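Local coordinates for protein catechol 2,3-dioxygenase (Rhodococcus sp., PDB 2WL9) that probably catalyses the iron-dependent extradiol ring cleavage of catechols by dioxygen, a step in the breakdown of aromatic hydrocarbons, at residues 218-223 and 263-267; 239-245 and 280-286. One frame throughout, in Å; residues are numbered along the deposited sequence.

Contact 1. Residues 218-223 and 263-267; sequences THLDDL and EPGWG. With FE (Fe (III) ion), chain K.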
ATOM      1  N   THR C 218      23.405   4.962  -4.533  1.00 18.45           N
ATOM      2  CA  THR C 218      22.138   4.436  -4.000  1.00 18.61           C
ATOM      3  C   THR C 218      22.356   3.685  -2.686  1.00 19.29           C
ATOM      4  O   THR C 218      21.494   3.711  -1.795  1.00 19.63           O
ATOM      5  CB  THR C 218      21.395   3.491  -4.990  1.00 18.26           C
ATOM      6  OG1 THR C 218      22.231   2.376  -5.317  1.00 17.83           O
ATOM      7  CG2 THR C 218      20.978   4.219  -6.260  1.00 18.48           C
ATOM      8  N   HIS C 219      23.518   3.042  -2.568  1.00 19.48           N
ATOM      9  CA  HIS C 219      23.813   2.148  -1.459  1.00 20.33           C
ATOM     10  C   HIS C 219      24.945   2.703  -0.605  1.00 20.17           C
ATOM     11  O   HIS C 219      26.001   3.097  -1.121  1.00 19.79           O
ATOM     12  CB  HIS C 219      24.217   0.765  -1.980  1.00 20.24           C
ATOM     13  CG  HIS C 219      23.087  -0.036  -2.549  1.00 21.66           C
ATOM     14  ND1 HIS C 219      22.267   0.431  -3.553  1.00 21.34           N
ATOM     15  CD2 HIS C 219      22.658  -1.290  -2.267  1.00 22.76           C
ATOM     16  CE1 HIS C 219      21.380  -0.497  -3.866  1.00 22.53           C
ATOM     17  NE2 HIS C 219      21.594  -1.551  -3.097  1.00 22.96           N
ATOM     18  N   LEU C 220      24.723   2.714   0.705  1.00 20.61           N
ATOM     19  CA  LEU C 220      25.717   3.221   1.648  1.00 20.86           C
ATOM     20  C   LEU C 220      27.054   2.498   1.496  1.00 20.98           C
ATOM     21  O   LEU C 220      28.113   3.116   1.584  1.00 21.23           O
ATOM     22  CB  LEU C 220      25.193   3.124   3.091  1.00 21.26           C
ATOM     23  CG  LEU C 220      26.107   3.495   4.274  1.00 21.85           C
ATOM     24  CD1 LEU C 220      26.838   4.818   4.074  1.00 22.28           C
ATOM     25  CD2 LEU C 220      25.296   3.538   5.572  1.00 23.70           C
ATOM     26  N   ASP C 221      27.004   1.197   1.239  1.00 21.24           N
ATOM     27  CA  ASP C 221      28.215   0.379   1.176  1.00 21.82           C
ATOM     28  C   ASP C 221      29.189   0.770   0.063  1.00 21.72           C
ATOM     29  O   ASP C 221      30.391   0.506   0.165  1.00 21.97           O
ATOM     30  CB  ASP C 221      27.837  -1.101   1.106  1.00 22.11           C
ATOM     31  CG  ASP C 221      27.177  -1.579   2.388  1.00 22.66           C
ATOM     32  OD1 ASP C 221      27.295  -0.870   3.400  1.00 23.83           O
ATOM     33  OD2 ASP C 221      26.541  -2.643   2.389  1.00 23.34           O
ATOM     34  N   ASP C 222      28.663   1.403  -0.986  1.00 21.52           N
ATOM     35  CA  ASP C 222      29.486   1.962  -2.058  1.00 21.09           C
ATOM     36  C   ASP C 222      30.238   3.210  -1.622  1.00 20.98           C
ATOM     37  O   ASP C 222      31.355   3.457  -2.081  1.00 21.09           O
ATOM     38  CB  ASP C 222      28.632   2.245  -3.297  1.00 21.02           C
ATOM     39  CG  ASP C 222      28.405   0.999  -4.134  1.00 20.99           C
ATOM     40  OD1 ASP C 222      29.342   0.177  -4.218  1.00 22.34           O
ATOM     41  OD2 ASP C 222      27.300   0.836  -4.696  1.00 20.26           O
ATOM     42  N   LEU C 223      29.622   3.998  -0.749  1.00 21.16           N
ATOM     43  CA  LEU C 223      30.299   5.140  -0.143  1.00 21.23           C
ATOM     44  C   LEU C 223      31.444   4.656   0.739  1.00 21.57           C
ATOM     45  O   LEU C 223      32.550   5.198   0.676  1.00 21.22           O
ATOM     46  CB  LEU C 223      29.317   5.998   0.659  1.00 21.23           C
ATOM     47  CG  LEU C 223      29.868   7.224   1.391  1.00 21.85           C
ATOM     48  CD1 LEU C 223      30.410   8.272   0.418  1.00 22.50           C
ATOM     49  CD2 LEU C 223      28.798   7.824   2.284  1.00 23.29           C
ATOM     50  N   GLU C 263      32.834  15.082  -4.057  1.00 18.89           N
ATOM     51  CA  GLU C 263      32.143  14.822  -2.812  1.00 18.61           C
ATOM     52  C   GLU C 263      31.227  13.599  -2.972  1.00 18.37           C
ATOM     53  O   GLU C 263      30.048  13.749  -3.275  1.00 18.11           O
ATOM     54  CB  GLU C 263      31.351  16.071  -2.396  1.00 18.78           C
ATOM     55  CG  GLU C 263      30.672  15.998  -1.026  1.00 19.63           C
ATOM     56  CD  GLU C 263      29.485  16.954  -0.902  1.00 19.87           C
ATOM     57  OE1 GLU C 263      29.285  17.803  -1.799  1.00 21.21           O
ATOM     58  OE2 GLU C 263      28.757  16.871   0.102  1.00 19.20           O
ATOM     59  N   PRO C 264      31.779  12.382  -2.784  1.00 18.08           N
ATOM     60  CA  PRO C 264      30.956  11.176  -2.818  1.00 17.95           C
ATOM     61  C   PRO C 264      29.971  11.181  -1.656  1.00 17.52           C
ATOM     62  O   PRO C 264      30.339  11.545  -0.538  1.00 17.33           O
ATOM     63  CB  PRO C 264      31.978  10.048  -2.637  1.00 17.99           C
ATOM     64  CG  PRO C 264      33.276  10.646  -3.059  1.00 18.47           C
ATOM     65  CD  PRO C 264      33.205  12.058  -2.605  1.00 18.28           C
ATOM     66  N   GLY C 265      28.735  10.786  -1.919  1.00 17.37           N
ATOM     67  CA  GLY C 265      27.697  10.846  -0.892  1.00 17.82           C
ATOM     68  C   GLY C 265      26.623   9.787  -0.993  1.00 18.12           C
ATOM     69  O   GLY C 265      26.625   8.968  -1.917  1.00 18.05           O
ATOM     70  N   TRP C 266      25.717   9.811  -0.015  1.00 18.00           N
ATOM     71  CA  TRP C 266      24.609   8.870   0.098  1.00 18.25           C
ATOM     72  C   TRP C 266      23.495   9.477   0.949  1.00 18.88           C
ATOM     73  O   TRP C 266      23.765  10.201   1.908  1.00 18.10           O
ATOM     74  CB  TRP C 266      25.064   7.560   0.747  1.00 18.28           C
ATOM     75  CG  TRP C 266      23.920   6.632   1.066  1.00 18.14           C
ATOM     76  CD1 TRP C 266      23.328   5.751   0.217  1.00 17.96           C
ATOM     77  CD2 TRP C 266      23.223   6.519   2.317  1.00 18.48           C
ATOM     78  NE1 TRP C 266      22.303   5.085   0.858  1.00 17.06           N
ATOM     79  CE2 TRP C 266      22.218   5.538   2.147  1.00 18.71           C
ATOM     80  CE3 TRP C 266      23.346   7.156   3.561  1.00 19.05           C
ATOM     81  CZ2 TRP C 266      21.345   5.170   3.175  1.00 19.98           C
ATOM     82  CZ3 TRP C 266      22.473   6.793   4.587  1.00 19.60           C
ATOM     83  CH2 TRP C 266      21.486   5.809   4.386  1.00 20.16           C
ATOM     84  N   GLY C 267      22.249   9.167   0.592  1.00 19.44           N
ATOM     85  CA  GLY C 267      21.088   9.532   1.408  1.00 20.84           C
ATOM     86  C   GLY C 267      20.690  10.996   1.377  1.00 21.44           C
ATOM     87  O   GLY C 267      20.194  11.522   2.381  1.00 21.56           O
TER
HETATM   88 FE    FE K1300      28.145  19.805  -1.671  1.00 36.21          FE
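Where helix 220-232 of the vicinal oxygen chelate fold begins, its first turn packs on strand 261-266, and Leu220 and Leu223 meet Trp266 and Pro264. Trp266 carries most of the contact. With its CG anti to the backbone N (chi1 172°), the indole reaches beneath the helix start, and Leu220 CB sits over the five-membered ring, 4.0 Å from its centroid and only 10° off the normal, a CH-pi contact. Leu220 N lies over the same indole, 3.4 Å from Trp266 CD1. At the ring edge Trp266 NE1 gives a weak, bent hydrogen bond to Thr218 O (3.1 Å, 130° at the hydrogen). Leu223, one turn along, crosses the tryptophan side chain at about a right angle: its two methyls divide the work, CD2 resting 4.0 Å from Trp266 CB and CD1 set against Pro264, 3.4 Å from its O and 3.9 Å from its CB. Three residues before Trp266, Glu263 takes no part in the helix packing and binds the iron through OE1 at 2.3 Å, alongside His149 and His212, while OE2 is hydrogen-bonded to Thr251. The same short strand thus changes chemistry along its length: a carboxylate at the metal, then proline and an indole whose flat face suits aliphatic packing and whose lone N-H suits a backbone carbonyl.

Contact 2. Residues 239-245 and 280-286; sequences LQIGKHS and RDIFGHD
Residues 239-245 and 280-286 pair antiparallel only over a short step, 242-243 with 283-284, with the chain bending at 239 and 241; strand 283-284 thereby adds to the curled sheet of this vicinal oxygen chelate protein beside 242-243. Gly242 and Gly284 form a non-hydrogen-bonded pair with CA atoms only 3.9 Å apart, an approach possible because neither residue carries a side chain. Lys243 N donates to Phe283 O at 2.9 Å, and Lys243 O accepts from Ile282 N. Beyond the glycines, Gln240 N bonds Asp286 O almost straight (171° at the hydrogen).

Gly242 CA lies over the His285 ring, 3.7 Å from the centroid, while His285 ND1 donates to Gln240 O at 3.0 Å, which fixes the ring's rotation. Lys243 CB lies over one face of the Phe283 ring toward its rim, and the chain goes on past the CE1-CZ side, CG 3.6 Å from Phe283 CZ, before NZ forms a salt bridge with Asp221 of a neighbouring subunit. A weak bond joins His244 ND1 to Asp281 OD1; His244 NE2 is hydrogen-bonded to Tyr253, an iron-site residue. Ser245, with OG anti to the carbonyl carbon (chi1 -62°), donates to Arg280 O at 2.6 Å.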
ATOM      1  N   LEU C 239      37.399  17.470   3.838  1.00 26.66           N
ATOM      2  CA  LEU C 239      36.374  17.365   4.871  1.00 26.14           C
ATOM      3  C   LEU C 239      36.030  15.894   5.072  1.00 25.41           C
ATOM      4  O   LEU C 239      35.700  15.187   4.116  1.00 24.96           O
ATOM      5  CB  LEU C 239      35.123  18.184   4.505  1.00 26.13           C
ATOM      6  CG  LEU C 239      35.250  19.709   4.333  1.00 26.93           C
ATOM      7  CD1 LEU C 239      34.029  20.291   3.619  1.00 27.51           C
ATOM      8  CD2 LEU C 239      35.490  20.435   5.656  1.00 27.30           C
ATOM      9  N   GLN C 240      36.134  15.434   6.317  1.00 25.08           N
ATOM     10  CA  GLN C 240      35.834  14.049   6.667  1.00 24.66           C
ATOM     11  C   GLN C 240      34.334  13.757   6.501  1.00 24.00           C
ATOM     12  O   GLN C 240      33.538  14.678   6.267  1.00 23.44           O
ATOM     13  CB  GLN C 240      36.283  13.752   8.101  1.00 25.01           C
ATOM     14  CG  GLN C 240      37.730  14.151   8.395  1.00 25.35           C
ATOM     15  CD  GLN C 240      38.175  13.797   9.808  1.00 25.67           C
ATOM     16  OE1 GLN C 240      37.369  13.731  10.730  1.00 24.98           O
ATOM     17  NE2 GLN C 240      39.471  13.575   9.978  1.00 25.95           N
ATOM     18  N   ILE C 241      33.963  12.482   6.612  1.00 23.36           N
ATOM     19  CA  ILE C 241      32.558  12.074   6.561  1.00 23.19           C
ATOM     20  C   ILE C 241      31.719  12.908   7.527  1.00 23.14           C
ATOM     21  O   ILE C 241      32.129  13.166   8.660  1.00 23.16           O
ATOM     22  CB  ILE C 241      32.369  10.567   6.888  1.00 23.48           C
ATOM     23  CG1 ILE C 241      33.148   9.688   5.903  1.00 23.04           C
ATOM     24  CG2 ILE C 241      30.883  10.188   6.860  1.00 23.29           C
ATOM     25  CD1 ILE C 241      33.333   8.246   6.379  1.00 24.72           C
ATOM     26  N   GLY C 242      30.555  13.346   7.052  1.00 23.18           N
ATOM     27  CA  GLY C 242      29.590  14.053   7.882  1.00 23.01           C
ATOM     28  C   GLY C 242      28.308  14.397   7.148  1.00 22.63           C
ATOM     29  O   GLY C 242      27.991  13.814   6.101  1.00 22.16           O
ATOM     30  N   LYS C 243      27.568  15.351   7.707  1.00 22.87           N
ATOM     31  CA  LYS C 243      26.282  15.756   7.158  1.00 22.91           C
ATOM     32  C   LYS C 243      26.074  17.256   7.249  1.00 22.89           C
ATOM     33  O   LYS C 243      26.159  17.837   8.333  1.00 22.87           O
ATOM     34  CB  LYS C 243      25.133  15.076   7.902  1.00 23.14           C
ATOM     35  CG  LYS C 243      24.856  13.661   7.494  1.00 24.04           C
ATOM     36  CD  LYS C 243      23.444  13.298   7.893  1.00 23.64           C
ATOM     37  CE  LYS C 243      23.134  11.852   7.587  1.00 25.23           C
ATOM     38  NZ  LYS C 243      21.888  11.455   8.286  1.00 25.99           N
ATOM     39  N   HIS C 244      25.788  17.870   6.104  1.00 22.56           N
ATOM     40  CA  HIS C 244      25.321  19.247   6.065  1.00 22.68           C
ATOM     41  C   HIS C 244      23.870  19.280   6.545  1.00 22.58           C
ATOM     42  O   HIS C 244      23.130  18.310   6.356  1.00 22.31           O
ATOM     43  CB  HIS C 244      25.395  19.799   4.641  1.00 22.77           C
ATOM     44  CG  HIS C 244      26.769  19.795   4.051  1.00 22.96           C
ATOM     45  ND1 HIS C 244      27.797  20.568   4.550  1.00 24.49           N
ATOM     46  CD2 HIS C 244      27.279  19.135   2.984  1.00 23.24           C
ATOM     47  CE1 HIS C 244      28.886  20.366   3.831  1.00 24.82           C
ATOM     48  NE2 HIS C 244      28.598  19.504   2.872  1.00 25.01           N
ATOM     49  N   SER C 245      23.461  20.389   7.158  1.00 22.28           N
ATOM     50  CA  SER C 245      22.080  20.519   7.627  1.00 22.24           C
ATOM     51  C   SER C 245      21.074  20.692   6.488  1.00 22.23           C
ATOM     52  O   SER C 245      19.882  20.408   6.660  1.00 22.36           O
ATOM     53  CB  SER C 245      21.946  21.657   8.641  1.00 22.36           C
ATOM     54  OG  SER C 245      22.740  21.405   9.781  1.00 22.17           O
ATOM     55  N   ARG C 280      24.973  25.984  10.920  1.00 22.33           N
ATOM     56  CA  ARG C 280      26.011  24.954  10.994  1.00 23.00           C
ATOM     57  C   ARG C 280      25.550  23.612  10.420  1.00 23.11           C
ATOM     58  O   ARG C 280      24.381  23.452  10.070  1.00 22.99           O
ATOM     59  CB  ARG C 280      26.504  24.774  12.437  1.00 23.25           C
ATOM     60  CG  ARG C 280      25.463  24.233  13.409  1.00 24.03           C
ATOM     61  CD  ARG C 280      26.131  23.668  14.646  1.00 25.41           C
ATOM     62  NE  ARG C 280      26.417  22.243  14.490  1.00 25.48           N
ATOM     63  CZ  ARG C 280      27.029  21.488  15.400  1.00 25.59           C
ATOM     64  NH1 ARG C 280      27.456  22.023  16.540  1.00 25.22           N
ATOM     65  NH2 ARG C 280      27.220  20.196  15.164  1.00 23.83           N
ATOM     66  N   ASP C 281      26.490  22.668  10.337  1.00 23.87           N
ATOM     67  CA  ASP C 281      26.261  21.297   9.879  1.00 24.05           C
ATOM     68  C   ASP C 281      25.808  20.408  11.042  1.00 23.92           C
ATOM     69  O   ASP C 281      25.893  20.807  12.208  1.00 24.16           O
ATOM     70  CB  ASP C 281      27.564  20.719   9.318  1.00 24.33           C
ATOM     71  CG  ASP C 281      27.866  21.176   7.896  1.00 26.26           C
ATOM     72  OD1 ASP C 281      27.128  22.012   7.328  1.00 28.20           O
ATOM     73  OD2 ASP C 281      28.863  20.663   7.344  1.00 29.39           O
ATOM     74  N   ILE C 282      25.345  19.199  10.723  1.00 23.62           N
ATOM     75  CA  ILE C 282      24.816  18.272  11.739  1.00 23.89           C
ATOM     76  C   ILE C 282      25.939  17.580  12.514  1.00 23.93           C
ATOM     77  O   ILE C 282      26.045  17.750  13.730  1.00 24.42           O
ATOM     78  CB  ILE C 282      23.819  17.228  11.139  1.00 23.30           C
ATOM     79  CG1 ILE C 282      22.767  17.923  10.274  1.00 23.46           C
ATOM     80  CG2 ILE C 282      23.123  16.426  12.264  1.00 24.34           C
ATOM     81  CD1 ILE C 282      21.828  16.970   9.503  1.00 22.25           C
ATOM     82  N   PHE C 283      26.770  16.808  11.813  1.00 23.99           N
ATOM     83  CA  PHE C 283      27.925  16.140  12.428  1.00 24.13           C
ATOM     84  C   PHE C 283      29.062  15.936  11.421  1.00 24.32           C
ATOM     85  O   PHE C 283      28.877  16.136  10.221  1.00 23.70           O
ATOM     86  CB  PHE C 283      27.523  14.808  13.092  1.00 24.00           C
ATOM     87  CG  PHE C 283      27.007  13.764  12.131  1.00 23.50           C
ATOM     88  CD1 PHE C 283      25.638  13.607  11.925  1.00 23.07           C
ATOM     89  CD2 PHE C 283      27.885  12.931  11.442  1.00 23.29           C
ATOM     90  CE1 PHE C 283      25.153  12.640  11.038  1.00 22.50           C
ATOM     91  CE2 PHE C 283      27.405  11.967  10.549  1.00 22.78           C
ATOM     92  CZ  PHE C 283      26.046  11.823  10.350  1.00 22.32           C
ATOM     93  N   GLY C 284      30.234  15.541  11.921  1.00 24.89           N
ATOM     94  CA  GLY C 284      31.395  15.276  11.075  1.00 25.80           C
ATOM     95  C   GLY C 284      31.769  16.461  10.205  1.00 26.43           C
ATOM     96  O   GLY C 284      31.590  17.607  10.610  1.00 26.53           O
ATOM     97  N   HIS C 285      32.259  16.184   8.997  1.00 27.37           N
ATOM     98  CA  HIS C 285      32.749  17.231   8.086  1.00 28.15           C
ATOM     99  C   HIS C 285      33.843  18.073   8.746  1.00 29.24           C
ATOM    100  O   HIS C 285      33.959  19.283   8.508  1.00 29.34           O
ATOM    101  CB  HIS C 285      31.606  18.123   7.584  1.00 27.86           C
ATOM    102  CG  HIS C 285      30.779  17.500   6.505  1.00 27.19           C
ATOM    103  ND1 HIS C 285      31.254  16.500   5.685  1.00 27.15           N
ATOM    104  CD2 HIS C 285      29.519  17.762   6.085  1.00 26.66           C
ATOM    105  CE1 HIS C 285      30.315  16.159   4.821  1.00 26.54           C
ATOM    106  NE2 HIS C 285      29.254  16.915   5.038  1.00 27.13           N
ATOM    107  N   ASP C 286      34.630  17.415   9.589  1.00 30.23           N
ATOM    108  CA  ASP C 286      35.761  18.047  10.253  1.00 31.38           C
ATOM    109  C   ASP C 286      36.817  18.359   9.210  1.00 31.51           C
ATOM    110  O   ASP C 286      37.048  17.559   8.298  1.00 31.19           O
ATOM    111  CB  ASP C 286      36.332  17.109  11.310  1.00 32.00           C
ATOM    112  CG  ASP C 286      35.266  16.586  12.250  1.00 33.64           C
ATOM    113  OD1 ASP C 286      34.844  17.354  13.142  1.00 35.23           O
ATOM    114  OD2 ASP C 286      34.839  15.418  12.082  1.00 35.85           O
TER

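In the fold
From the N terminus, the chain first passes through the eight-stranded sheet and the two histidines of the iron site before reaching 218-223. Contact 1 closes the loop from there to 263-267, and contact 2 the one from 239-245 to 280-286; because the segments alternate, the two loops cross. Helix 220-232 leads to strand 237-240, and strand 261-266 is followed by the tail that returns as strand 283-284. Both contacts reach one curled sheet, contact 1 through strand 261-266 and contact 2 through strands 242-243 and 283-284, with strand 250-255 between, and they meet where Glu263 packs against His244. Between subunits, the salt bridge of Asp221 with Lys243 couples contact 1 of one copy to contact 2 of another.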